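PDB 3ISM: CG8862 from Drosophila melanogaster, which is endonuclease G, a magnesium-dependent nuclease of the DNA/RNA non-specific endonuclease family that probably cleaves DNA and RNA and is held here by a protein inhibitor. Local coordinates for residues B[87-92]-B[121-126]; B[57-62]-B[144-148]; B[202-207]-B[248-252]; B[46-50]-B[182-186]; B[137-143]-B[206-210]. All coordinates share one frame; numbering follows the deposited sequence.

Contact 1: residues B[87-92]-B[121-126]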
# COMPACT_ATOMS: atom_id res chain seq x y z
N SER B 87 -15.50 2.79 4.57
CA SER B 87 -15.39 4.03 5.34
C SER B 87 -16.79 4.50 5.76
O SER B 87 -17.80 4.25 5.07
CB SER B 87 -14.65 5.12 4.57
OG SER B 87 -15.24 5.34 3.30
N GLN B 88 -16.83 5.18 6.91
CA GLN B 88 -18.06 5.70 7.48
C GLN B 88 -17.89 7.18 7.79
O GLN B 88 -16.77 7.66 7.99
CB GLN B 88 -18.42 4.92 8.75
CG GLN B 88 -18.66 3.41 8.53
CD GLN B 88 -20.03 3.12 7.89
OE1 GLN B 88 -20.93 3.96 7.89
NE2 GLN B 88 -20.19 1.90 7.36
N ASN B 89 -19.00 7.91 7.83
CA ASN B 89 -18.98 9.31 8.27
C ASN B 89 -18.28 9.49 9.62
O ASN B 89 -17.54 10.46 9.79
CB ASN B 89 -20.39 9.92 8.28
CG ASN B 89 -20.88 10.27 6.88
OD1 ASN B 89 -20.10 10.69 6.02
ND2 ASN B 89 -22.17 10.09 6.64
N THR B 90 -18.46 8.54 10.54
CA THR B 90 -17.75 8.55 11.83
C THR B 90 -16.22 8.64 11.71
O THR B 90 -15.58 9.26 12.55
CB THR B 90 -18.09 7.33 12.74
OG1 THR B 90 -17.83 6.10 12.04
CG2 THR B 90 -19.53 7.37 13.18
N ASP B 91 -15.65 8.06 10.66
CA ASP B 91 -14.20 8.09 10.44
C ASP B 91 -13.65 9.48 10.12
O ASP B 91 -12.52 9.81 10.49
CB ASP B 91 -13.82 7.15 9.30
CG ASP B 91 -14.11 5.68 9.61
OD1 ASP B 91 -13.71 5.22 10.70
OD2 ASP B 91 -14.72 5.00 8.75
N TYR B 92 -14.46 10.28 9.42
CA TYR B 92 -14.08 11.60 8.92
C TYR B 92 -14.43 12.72 9.88
O TYR B 92 -13.82 13.80 9.81
CB TYR B 92 -14.81 11.89 7.61
CG TYR B 92 -14.24 11.18 6.41
CD1 TYR B 92 -14.68 9.91 6.05
CD2 TYR B 92 -13.24 11.78 5.65
CE1 TYR B 92 -14.15 9.25 4.94
CE2 TYR B 92 -12.71 11.13 4.53
CZ TYR B 92 -13.17 9.87 4.19
OH TYR B 92 -12.64 9.23 3.10
N LEU B 121 -19.30 7.13 0.14
CA LEU B 121 -18.02 7.23 0.82
C LEU B 121 -16.90 6.39 0.18
O LEU B 121 -15.73 6.63 0.45
CB LEU B 121 -18.15 6.88 2.30
CG LEU B 121 -18.97 7.92 3.07
CD1 LEU B 121 -19.36 7.37 4.43
CD2 LEU B 121 -18.18 9.23 3.20
N SER B 122 -17.26 5.42 -0.65
CA SER B 122 -16.25 4.68 -1.40
C SER B 122 -15.59 5.51 -2.50
O SER B 122 -14.55 5.12 -3.02
CB SER B 122 -16.82 3.39 -1.98
OG SER B 122 -17.95 3.65 -2.77
N ASN B 123 -16.21 6.65 -2.84
CA ASN B 123 -15.65 7.59 -3.82
C ASN B 123 -14.82 8.67 -3.12
O ASN B 123 -14.31 9.58 -3.76
CB ASN B 123 -16.76 8.18 -4.72
CG ASN B 123 -16.22 9.16 -5.80
OD1 ASN B 123 -15.26 8.86 -6.51
ND2 ASN B 123 -16.86 10.33 -5.91
N MET B 124 -14.68 8.55 -1.80
CA MET B 124 -14.03 9.59 -0.99
C MET B 124 -12.65 9.21 -0.50
O MET B 124 -12.37 8.03 -0.25
CB MET B 124 -14.88 9.95 0.24
CG MET B 124 -16.29 10.37 -0.09
SD MET B 124 -16.31 11.92 -1.00
CE MET B 124 -17.82 11.71 -1.90
N ALA B 125 -11.80 10.22 -0.36
CA ALA B 125 -10.54 10.09 0.38
C ALA B 125 -10.33 11.34 1.22
O ALA B 125 -10.80 12.43 0.85
CB ALA B 125 -9.34 9.86 -0.55
N PRO B 126 -9.68 11.18 2.39
CA PRO B 126 -9.40 12.33 3.24
C PRO B 126 -8.53 13.34 2.52
O PRO B 126 -7.43 13.01 2.07
CB PRO B 126 -8.67 11.72 4.45
CG PRO B 126 -9.15 10.31 4.48
CD PRO B 126 -9.25 9.92 3.02
O HOH W 1 -13.14 6.78 2.15
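Tyr92 carries CG beside its backbone N (chi1 -77°), which sends the hydroxyl end of the ring across to Met124, Ala125 and Pro126; Leu121, turned in much the same way (chi1 -68°), spreads its two methyls against Ser87 and Asn89. Tyr92 and Pro126 meet at about a right angle, with Pro126 CG 3.7 Å from Tyr92 CE2 and Pro126 CD 3.5 Å from Tyr92 OH. At the other end Leu121 CD1 approaches Asn89 N to 3.5 Å, while Leu121 CD2 rests on Asn89 OD1, an oxygen already engaged by Arg99. A water provides the polar link. Lying in the plane of the Tyr92 ring beyond its edge, it is 2.7 Å from Tyr92 OH and 2.8 Å from Ser87 OG, and it probably donates to Met124 O, so that one molecule ties both segments together. Strand 124-127 pairs antiparallel with strand 98-101, where Met124 packs on His101, the predicted proton acceptor, and the following helix 129-133 ends at the metal ligand Asn133. Segment 87-92 thus packs against the second strand of the beta-beta-alpha metal finger, the catalytic motif of the His-Me finger nucleases.

Contact 2: residues B[57-62]-B[144-148]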
# COMPACT_ATOMS: atom_id res chain seq x y z
N LEU B 57 -15.75 12.71 -19.85
CA LEU B 57 -16.51 13.95 -19.81
C LEU B 57 -16.73 14.52 -21.20
O LEU B 57 -15.85 14.46 -22.08
CB LEU B 57 -15.80 15.00 -18.95
CG LEU B 57 -15.11 14.59 -17.64
CD1 LEU B 57 -14.51 15.83 -16.96
CD2 LEU B 57 -16.04 13.84 -16.68
N THR B 58 -17.94 15.05 -21.40
CA THR B 58 -18.27 15.87 -22.54
C THR B 58 -18.79 17.22 -22.03
O THR B 58 -19.05 17.39 -20.83
CB THR B 58 -19.35 15.20 -23.42
OG1 THR B 58 -20.51 14.94 -22.62
CG2 THR B 58 -18.84 13.87 -24.01
N ALA B 59 -18.92 18.18 -22.94
CA ALA B 59 -19.52 19.47 -22.63
C ALA B 59 -20.93 19.27 -22.06
O ALA B 59 -21.34 19.97 -21.14
CB ALA B 59 -19.58 20.37 -23.89
N GLU B 60 -21.67 18.31 -22.63
CA GLU B 60 -23.02 18.05 -22.16
C GLU B 60 -23.04 17.54 -20.72
O GLU B 60 -23.89 17.96 -19.93
CB GLU B 60 -23.76 17.07 -23.07
CG GLU B 60 -25.22 16.92 -22.65
CD GLU B 60 -26.05 16.07 -23.59
OE1 GLU B 60 -25.51 15.16 -24.25
OE2 GLU B 60 -27.27 16.32 -23.64
N SER B 61 -22.13 16.64 -20.39
CA SER B 61 -22.17 15.98 -19.09
C SER B 61 -21.62 16.81 -17.92
O SER B 61 -21.79 16.43 -16.76
CB SER B 61 -21.53 14.59 -19.17
OG SER B 61 -20.12 14.65 -19.16
N VAL B 62 -20.95 17.92 -18.21
CA VAL B 62 -20.39 18.79 -17.18
C VAL B 62 -21.15 20.12 -17.16
O VAL B 62 -20.85 21.00 -16.34
CB VAL B 62 -18.88 19.07 -17.40
CG1 VAL B 62 -18.09 17.75 -17.49
CG2 VAL B 62 -18.67 19.99 -18.65
N VAL B 144 -10.25 20.71 -15.80
CA VAL B 144 -10.60 19.49 -16.54
C VAL B 144 -11.99 19.60 -17.18
O VAL B 144 -12.18 19.18 -18.32
CB VAL B 144 -10.48 18.22 -15.63
CG1 VAL B 144 -10.88 16.97 -16.39
CG2 VAL B 144 -9.04 18.07 -15.08
N ARG B 145 -12.95 20.19 -16.46
CA ARG B 145 -14.27 20.48 -17.06
C ARG B 145 -14.20 21.50 -18.20
O ARG B 145 -14.90 21.36 -19.21
CB ARG B 145 -15.28 20.95 -16.00
CG ARG B 145 -15.66 19.85 -14.98
CD ARG B 145 -16.82 20.30 -14.07
NE ARG B 145 -16.38 21.20 -13.00
CZ ARG B 145 -16.06 20.81 -11.77
NH1 ARG B 145 -16.14 19.52 -11.41
NH2 ARG B 145 -15.66 21.73 -10.88
N ARG B 146 -13.36 22.52 -18.05
CA ARG B 146 -13.20 23.56 -19.09
C ARG B 146 -12.48 23.01 -20.32
O ARG B 146 -12.63 23.54 -21.42
CB ARG B 146 -12.45 24.75 -18.52
CG ARG B 146 -12.41 26.00 -19.37
CD ARG B 146 -11.68 27.13 -18.63
NE ARG B 146 -12.29 27.43 -17.33
CZ ARG B 146 -11.74 27.13 -16.15
NH1 ARG B 146 -10.56 26.52 -16.09
NH2 ARG B 146 -12.37 27.44 -15.02
N LEU B 147 -11.70 21.94 -20.14
CA LEU B 147 -11.06 21.25 -21.28
C LEU B 147 -12.06 20.74 -22.32
O LEU B 147 -11.71 20.57 -23.47
CB LEU B 147 -10.17 20.10 -20.81
CG LEU B 147 -8.80 20.45 -20.20
CD1 LEU B 147 -8.04 19.19 -19.80
CD2 LEU B 147 -7.97 21.31 -21.15
N THR B 148 -13.31 20.50 -21.90
CA THR B 148 -14.36 20.08 -22.83
C THR B 148 -14.66 21.14 -23.89
O THR B 148 -15.22 20.81 -24.94
CB THR B 148 -15.67 19.66 -22.13
OG1 THR B 148 -16.16 20.74 -21.32
CG2 THR B 148 -15.47 18.42 -21.28
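Thr148 and Val62 face each other where two helix ends meet: the C-terminal end of helix 136-146 and the residues around it, and the short helix 59-62, which takes over directly from strand 49-57 and is N-capped by Thr58. Thr148 has the most surface buried by the contact. Its CG2 presses on the backbone of the cap, 3.6 Å from Thr58 C, and its CB lies against Ala59 N. Its OG1 sits between the backbone N and the carbonyl carbon (chi1 57°), a position from which it turns back toward the preceding residues and donates to Arg145 O. The same carbonyl also receives Thr148 N, so two donors of one residue close the turn. With alanine in place of this threonine, Arg145 O would probably lose the hydroxyl donor and keep the backbone N-H, and a gap would be likely to open beside Thr58 and Val62, which the lost methyl and hydroxyl now touch.

Val62 reaches Thr148 tip to tip, CG2 to OG1 at 3.7 Å, and its other methyl, CG1, touches the aliphatic Arg145 CG. The guanidinium of Arg145 extends beyond, bonded to Asn107 and salt-bridged to Glu335 of the CG4930 chain, the inhibitor. Leu57 works deeper, toward the sheet: its CD1 meets Val144 CG1 at 3.8 Å, the two side chains crossing at about a right angle. At the cap itself, Thr58 OG1 accepts the N-H of Ser61 over 3.2 Å, with an angle of 149° at the hydrogen.

Contact 3: residues B[202-207]-B[248-252]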
# COMPACT_ATOMS: atom_id res chain seq x y z
N LYS B 202 -6.31 13.74 -33.26
CA LYS B 202 -5.17 13.93 -32.37
C LYS B 202 -5.53 13.70 -30.91
O LYS B 202 -6.63 14.01 -30.44
CB LYS B 202 -4.55 15.31 -32.57
CG LYS B 202 -3.97 15.55 -33.98
CD LYS B 202 -3.59 17.02 -34.17
CE LYS B 202 -3.26 17.32 -35.62
NZ LYS B 202 -2.04 16.60 -36.07
N LEU B 203 -4.57 13.15 -30.18
CA LEU B 203 -4.75 12.88 -28.77
C LEU B 203 -3.76 13.73 -27.97
O LEU B 203 -2.59 13.83 -28.32
CB LEU B 203 -4.58 11.39 -28.50
CG LEU B 203 -5.51 10.44 -29.29
CD1 LEU B 203 -5.21 8.98 -28.97
CD2 LEU B 203 -6.98 10.74 -29.04
N HIS B 204 -4.25 14.35 -26.89
CA HIS B 204 -3.43 15.21 -26.06
C HIS B 204 -3.54 14.78 -24.61
O HIS B 204 -4.64 14.68 -24.08
CB HIS B 204 -3.88 16.67 -26.16
CG HIS B 204 -3.94 17.17 -27.57
ND1 HIS B 204 -2.97 17.97 -28.12
CD2 HIS B 204 -4.86 16.97 -28.54
CE1 HIS B 204 -3.29 18.25 -29.37
NE2 HIS B 204 -4.44 17.66 -29.65
N MET B 205 -2.40 14.55 -23.98
CA MET B 205 -2.38 14.12 -22.57
C MET B 205 -1.90 15.21 -21.61
O MET B 205 -0.98 15.95 -21.91
CB MET B 205 -1.53 12.87 -22.40
CG MET B 205 -1.45 12.36 -20.98
SD MET B 205 -0.54 10.84 -20.88
CE MET B 205 -1.74 9.65 -21.46
N GLU B 206 -2.55 15.29 -20.45
CA GLU B 206 -2.07 16.11 -19.33
C GLU B 206 -2.02 15.24 -18.09
O GLU B 206 -2.83 14.34 -17.92
CB GLU B 206 -3.03 17.30 -19.07
CG GLU B 206 -3.15 18.28 -20.22
CD GLU B 206 -3.96 19.53 -19.88
OE1 GLU B 206 -4.43 19.68 -18.72
OE2 GLU B 206 -4.14 20.36 -20.78
N SER B 207 -1.05 15.49 -17.22
CA SER B 207 -1.02 14.79 -15.93
C SER B 207 -0.45 15.66 -14.83
O SER B 207 0.55 16.36 -15.03
CB SER B 207 -0.26 13.46 -16.03
OG SER B 207 1.02 13.63 -16.57
N LEU B 248 0.73 10.11 -29.13
CA LEU B 248 0.15 11.31 -28.56
C LEU B 248 0.67 12.50 -29.38
O LEU B 248 1.73 12.41 -30.02
CB LEU B 248 0.53 11.47 -27.09
CG LEU B 248 -0.18 10.53 -26.11
CD1 LEU B 248 0.41 10.62 -24.71
CD2 LEU B 248 -1.69 10.79 -26.10
N THR B 249 -0.07 13.59 -29.38
CA THR B 249 0.39 14.78 -30.09
C THR B 249 1.13 15.69 -29.12
O THR B 249 2.21 16.19 -29.44
CB THR B 249 -0.78 15.50 -30.80
OG1 THR B 249 -1.30 14.64 -31.82
CG2 THR B 249 -0.31 16.80 -31.44
N THR B 250 0.55 15.89 -27.94
CA THR B 250 1.22 16.65 -26.88
C THR B 250 1.06 15.96 -25.54
O THR B 250 0.09 15.23 -25.31
CB THR B 250 0.68 18.09 -26.73
OG1 THR B 250 -0.70 18.05 -26.36
CG2 THR B 250 0.84 18.91 -28.02
N ILE B 251 2.02 16.22 -24.67
CA ILE B 251 1.97 15.79 -23.28
C ILE B 251 2.30 17.01 -22.45
O ILE B 251 3.37 17.60 -22.62
CB ILE B 251 3.01 14.69 -22.99
CG1 ILE B 251 2.79 13.48 -23.92
CG2 ILE B 251 2.99 14.33 -21.52
CD1 ILE B 251 3.80 12.35 -23.72
N ASN B 252 1.38 17.38 -21.57
CA ASN B 252 1.49 18.61 -20.79
C ASN B 252 1.89 19.81 -21.65
O ASN B 252 2.80 20.55 -21.30
CB ASN B 252 2.43 18.42 -19.59
CG ASN B 252 1.81 17.53 -18.52
OD1 ASN B 252 0.63 17.65 -18.21
ND2 ASN B 252 2.62 16.64 -17.94
O HOH W 2 -1.26 18.12 -23.67
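His204 and Thr250 project from the same face of two neighbouring parallel strands, and their side chains meet at an angle. His204 holds CG beside its backbone N (chi1 -53°), the turn with which ND1 meets Thr250. Thr250 OG1 lies in the plane of the imidazole, at its edge, and shares a hydrogen bond of 2.9 Å with His204 ND1 in which either atom could be the donor. Thr249 uses the ring differently: it runs alongside His204, pointing the same way, with its CB over one ring face and its CG2 3.9 Å from His204 CE1. The imidazole thus has a polar partner at its edge and an apolar one over a face. A water extends the polar group, bonding to Thr250 OG1 and donating to Met205 O.

On the reverse face the contact is apolar. Leu248 splits its methyls between two residues, CD1 lying 3.8 Å from Met205 CB and CD2 lying 3.8 Å from Leu203 CB; the side chains of Met205 and Leu248 cross obliquely, and the sulfur and CE of the methionine also lie near CD1.

Backbone bonds join the edges, with Thr249 N donating to Leu203 O, Met205 N to Thr250 O, and Asn252 N to Met205 O. Asn252 then leaves the strand with a left-handed backbone, and its side chain takes over the pairing: Ser207 N donates to Asn252 OD1 at 2.9 Å. The two strands belong to one beta-alpha-beta unit. Helix 228-235 connects them, its Pro228 covering Met205 and Ile251, while strand 189-197 pairs antiparallel with the other edge of strand 203-211.

Contact 4: residues B[46-50]-B[182-186]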
# COMPACT_ATOMS: atom_id res chain seq x y z
N ARG B 46 -7.97 -2.17 1.63
CA ARG B 46 -6.97 -2.01 2.67
C ARG B 46 -6.93 -0.58 3.19
O ARG B 46 -6.78 -0.34 4.39
CB ARG B 46 -5.60 -2.36 2.08
CG ARG B 46 -4.48 -2.30 3.13
CD ARG B 46 -3.27 -3.07 2.69
NE ARG B 46 -2.53 -2.42 1.61
CZ ARG B 46 -1.74 -1.35 1.77
NH1 ARG B 46 -1.57 -0.78 2.95
NH2 ARG B 46 -1.10 -0.84 0.73
N ASN B 47 -7.07 0.38 2.28
CA ASN B 47 -6.92 1.79 2.62
C ASN B 47 -8.24 2.50 2.83
O ASN B 47 -8.28 3.61 3.36
CB ASN B 47 -6.05 2.49 1.57
CG ASN B 47 -4.55 2.17 1.77
OD1 ASN B 47 -4.08 2.09 2.90
ND2 ASN B 47 -3.80 2.04 0.67
N ARG B 48 -9.32 1.83 2.45
CA ARG B 48 -10.69 2.34 2.61
C ARG B 48 -10.96 3.60 1.77
O ARG B 48 -11.75 4.47 2.19
CB ARG B 48 -11.07 2.53 4.10
CG ARG B 48 -11.42 1.24 4.88
CD ARG B 48 -10.21 0.38 5.13
NE ARG B 48 -10.14 -0.21 6.47
CZ ARG B 48 -9.70 -1.45 6.72
NH1 ARG B 48 -9.33 -2.24 5.72
NH2 ARG B 48 -9.65 -1.91 7.97
N VAL B 49 -10.30 3.69 0.61
CA VAL B 49 -10.45 4.77 -0.38
C VAL B 49 -10.30 4.15 -1.78
O VAL B 49 -9.95 2.98 -1.89
CB VAL B 49 -9.36 5.89 -0.21
CG1 VAL B 49 -9.41 6.49 1.19
CG2 VAL B 49 -7.96 5.37 -0.49
N PRO B 50 -10.60 4.90 -2.87
CA PRO B 50 -10.32 4.29 -4.17
C PRO B 50 -8.83 4.02 -4.44
O PRO B 50 -7.98 4.71 -3.91
CB PRO B 50 -10.82 5.35 -5.17
CG PRO B 50 -11.79 6.18 -4.41
CD PRO B 50 -11.24 6.23 -3.01
N ASN B 182 -12.13 2.77 11.40
CA ASN B 182 -11.92 2.01 10.16
C ASN B 182 -10.58 2.28 9.49
O ASN B 182 -10.33 1.79 8.41
CB ASN B 182 -13.09 2.19 9.20
CG ASN B 182 -14.40 1.65 9.78
OD1 ASN B 182 -14.44 0.51 10.24
ND2 ASN B 182 -15.45 2.46 9.79
N THR B 183 -9.72 3.04 10.17
CA THR B 183 -8.38 3.35 9.67
C THR B 183 -8.37 3.74 8.20
O THR B 183 -7.74 3.09 7.37
CB THR B 183 -7.37 2.21 9.96
OG1 THR B 183 -7.71 1.06 9.19
CG2 THR B 183 -7.38 1.82 11.46
N VAL B 184 -9.08 4.81 7.87
CA VAL B 184 -9.12 5.32 6.50
C VAL B 184 -7.79 6.05 6.22
O VAL B 184 -7.40 6.94 6.97
CB VAL B 184 -10.35 6.23 6.28
CG1 VAL B 184 -10.41 6.76 4.81
CG2 VAL B 184 -11.61 5.46 6.59
N ALA B 185 -7.09 5.63 5.16
CA ALA B 185 -5.79 6.21 4.83
C ALA B 185 -5.89 7.65 4.34
O ALA B 185 -6.81 8.00 3.59
CB ALA B 185 -5.11 5.37 3.78
N VAL B 186 -4.95 8.49 4.79
CA VAL B 186 -4.83 9.86 4.30
C VAL B 186 -3.68 9.90 3.29
O VAL B 186 -2.50 9.87 3.67
CB VAL B 186 -4.59 10.88 5.44
CG1 VAL B 186 -4.51 12.30 4.85
CG2 VAL B 186 -5.72 10.80 6.53
O HOH W 3 -9.79 -0.65 11.04
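A pair of beta bulges, one at the start of strand 49-57 and one at the start of strand 184-185, brings Asn47 and Arg48 against Asn182 to Ala185. The backbones are joined by a nearly straight bond in which Ala185 N donates to Asn47 O at 3.0 Å, in the carbonyl plane. Beside it the Asn47 side chain lies along the methyl of Ala185, with OD1 3.5 Å from Ala185 CB, while its amide nitrogen is bonded to Asp44.

Arg48 supplies the second link. Its chain bends at chi2 and chi3 (71° and 139°), and this fold swings NE round to Asn182 O, which it meets at 2.8 Å; the oxygen lies at the edge of the guanidinium, 14° from its plane. Both bulges are of the G1 type: Arg48 and Val49 together face Asp44, as Thr183 and Val184 face Ile179, and Arg48 and Thr183 each adopt the left-handed backbone of the first bulge position. Next to the bulge at Thr183, Val184 packs its CG1 3.8 Å from Val49 CG1 and rests its CG2 3.9 Å from Arg48 CB.

The guanidinium has further duties, NH1 donating to Arg45 O and NH2 to Arg233 O of the second subunit. A methionine in place of Arg48 would probably cost Asn182 O and the Arg233 carbonyl of the second subunit the hydrogen bonds from the guanidinium, and is likely to weaken this link between the subunits. Asn182 ND2 is in turn bonded to Asp91 OD2.

Contact 5: residues B[137-143]-B[206-210]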
# COMPACT_ATOMS: atom_id res chain seq x y z
N TRP B 137 -7.40 21.99 -5.38
CA TRP B 137 -7.88 20.76 -6.02
C TRP B 137 -9.14 21.02 -6.86
O TRP B 137 -9.29 20.48 -7.95
CB TRP B 137 -8.11 19.65 -4.99
CG TRP B 137 -8.45 18.31 -5.57
CD1 TRP B 137 -9.65 17.66 -5.49
CD2 TRP B 137 -7.58 17.44 -6.31
NE1 TRP B 137 -9.59 16.46 -6.13
CE2 TRP B 137 -8.33 16.29 -6.64
CE3 TRP B 137 -6.24 17.51 -6.71
CZ2 TRP B 137 -7.78 15.22 -7.36
CZ3 TRP B 137 -5.69 16.44 -7.43
CH2 TRP B 137 -6.47 15.32 -7.75
N ASN B 138 -10.05 21.84 -6.34
CA ASN B 138 -11.22 22.27 -7.12
C ASN B 138 -10.80 22.99 -8.40
O ASN B 138 -11.42 22.80 -9.46
CB ASN B 138 -12.17 23.15 -6.29
CG ASN B 138 -13.30 23.73 -7.12
OD1 ASN B 138 -13.50 24.94 -7.15
ND2 ASN B 138 -14.06 22.88 -7.80
N THR B 139 -9.75 23.81 -8.32
CA THR B 139 -9.24 24.54 -9.49
C THR B 139 -8.85 23.57 -10.61
O THR B 139 -9.17 23.81 -11.79
CB THR B 139 -8.05 25.45 -9.10
OG1 THR B 139 -8.45 26.30 -8.02
CG2 THR B 139 -7.59 26.31 -10.29
N LEU B 140 -8.20 22.46 -10.24
CA LEU B 140 -7.83 21.42 -11.19
C LEU B 140 -9.08 20.76 -11.77
O LEU B 140 -9.20 20.60 -12.99
CB LEU B 140 -6.92 20.38 -10.55
CG LEU B 140 -6.49 19.19 -11.44
CD1 LEU B 140 -5.87 19.68 -12.78
CD2 LEU B 140 -5.53 18.24 -10.70
N GLU B 141 -10.02 20.39 -10.89
CA GLU B 141 -11.31 19.86 -11.32
C GLU B 141 -12.01 20.80 -12.32
O GLU B 141 -12.45 20.37 -13.39
CB GLU B 141 -12.21 19.58 -10.11
CG GLU B 141 -11.73 18.39 -9.28
CD GLU B 141 -12.44 18.29 -7.94
OE1 GLU B 141 -12.80 19.34 -7.35
OE2 GLU B 141 -12.62 17.14 -7.47
N ALA B 142 -12.09 22.08 -11.99
CA ALA B 142 -12.69 23.08 -12.88
C ALA B 142 -11.97 23.20 -14.24
O ALA B 142 -12.62 23.40 -15.27
CB ALA B 142 -12.75 24.45 -12.20
N HIS B 143 -10.65 23.05 -14.23
CA HIS B 143 -9.83 23.08 -15.46
C HIS B 143 -10.14 21.90 -16.38
O HIS B 143 -10.26 22.06 -17.59
CB HIS B 143 -8.34 23.06 -15.08
CG HIS B 143 -7.43 22.65 -16.21
ND1 HIS B 143 -7.00 23.54 -17.17
CD2 HIS B 143 -6.86 21.46 -16.51
CE1 HIS B 143 -6.21 22.92 -18.02
NE2 HIS B 143 -6.11 21.65 -17.65
N GLU B 206 -2.55 15.29 -20.45
CA GLU B 206 -2.07 16.11 -19.33
C GLU B 206 -2.02 15.24 -18.09
O GLU B 206 -2.83 14.34 -17.92
CB GLU B 206 -3.03 17.30 -19.07
CG GLU B 206 -3.15 18.28 -20.22
CD GLU B 206 -3.96 19.53 -19.88
OE1 GLU B 206 -4.43 19.68 -18.72
OE2 GLU B 206 -4.14 20.36 -20.78
N SER B 207 -1.05 15.49 -17.22
CA SER B 207 -1.02 14.79 -15.93
C SER B 207 -0.45 15.66 -14.83
O SER B 207 0.55 16.36 -15.03
CB SER B 207 -0.26 13.46 -16.03
OG SER B 207 1.02 13.63 -16.57
N TYR B 208 -1.10 15.60 -13.67
CA TYR B 208 -0.81 16.46 -12.53
C TYR B 208 -0.67 15.60 -11.29
O TYR B 208 -1.36 14.59 -11.16
CB TYR B 208 -1.97 17.44 -12.30
CG TYR B 208 -2.27 18.34 -13.47
CD1 TYR B 208 -1.79 19.65 -13.51
CD2 TYR B 208 -3.04 17.89 -14.55
CE1 TYR B 208 -2.07 20.48 -14.58
CE2 TYR B 208 -3.32 18.70 -15.62
CZ TYR B 208 -2.84 20.00 -15.63
OH TYR B 208 -3.09 20.80 -16.70
N VAL B 209 0.21 16.01 -10.38
CA VAL B 209 0.29 15.43 -9.04
C VAL B 209 0.29 16.60 -8.05
O VAL B 209 1.16 17.48 -8.11
CB VAL B 209 1.57 14.57 -8.87
CG1 VAL B 209 1.88 14.29 -7.39
CG2 VAL B 209 1.43 13.26 -9.65
N MET B 210 -0.68 16.62 -7.14
CA MET B 210 -0.74 17.70 -6.16
C MET B 210 -0.67 17.12 -4.76
O MET B 210 -1.29 16.11 -4.51
CB MET B 210 -2.02 18.52 -6.33
CG MET B 210 -2.14 19.21 -7.68
SD MET B 210 -3.72 20.04 -7.90
CE MET B 210 -3.69 21.28 -6.63
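Leu140 sits at the apolar centre; with CG anti to the backbone N (chi1 178°), it sets one methyl over the ring of Tyr208 and the other against Met210. CD1 of Leu140 stands 3.8 Å from the centroid of the Tyr208 ring and 11° off its normal, a CH-pi contact over the face centre. Leu140 CD2 lies 3.8 Å from Met210 SD, the two side chains sliding past each other in opposite directions. The same sulfur makes an oblique Met-aromatic contact with Trp137, 3.8 Å from CE3. One helical turn beyond Leu140 the contact becomes polar. His143 NE2 donates an almost straight bond (170°) of 2.8 Å to Glu206 OE1, which lies close to the imidazole plane and accepts through its syn lone pair. Tyr208 OH donates to the same oxygen, 2.7 Å from Glu206 OE1, but from above the carboxylate plane. Two donors thus grip one carboxylate oxygen, and the tyrosine links apolar and polar zones. Helix segment 137-143, which bears the magnesium ligand Glu141, runs nearly antiparallel to strand segment 206-210, their axes 10.8 Å apart. It covers one face of the main sheet, over strands 203-211 and 189-197, while helix 228-235 packs on the other through Ser207 and Val209.

Overall arrangement
Followed from the N terminus, the chain first opens contact 4 at 46-50, which closes only at 182-186, joining the start of a central strand to a small separate sheet. Inside that loop lies contact 2, from 57-62 to 144-148, and inside contact 2 lies contact 1, which packs on the metal finger. Contact 5 opens on helix 136-146 before contacts 2 and 4 have closed and ends on strand 203-211, so it crosses both. Contact 3 begins on that same strand, sharing Glu206 and Ser207, and adds the late strand 250-251. Contacts 1 and 4 touch, their centres about 8 Å apart; contacts 2 and 3 lie across the chain's centre from both, and contact 5 lays a helix on the sheet.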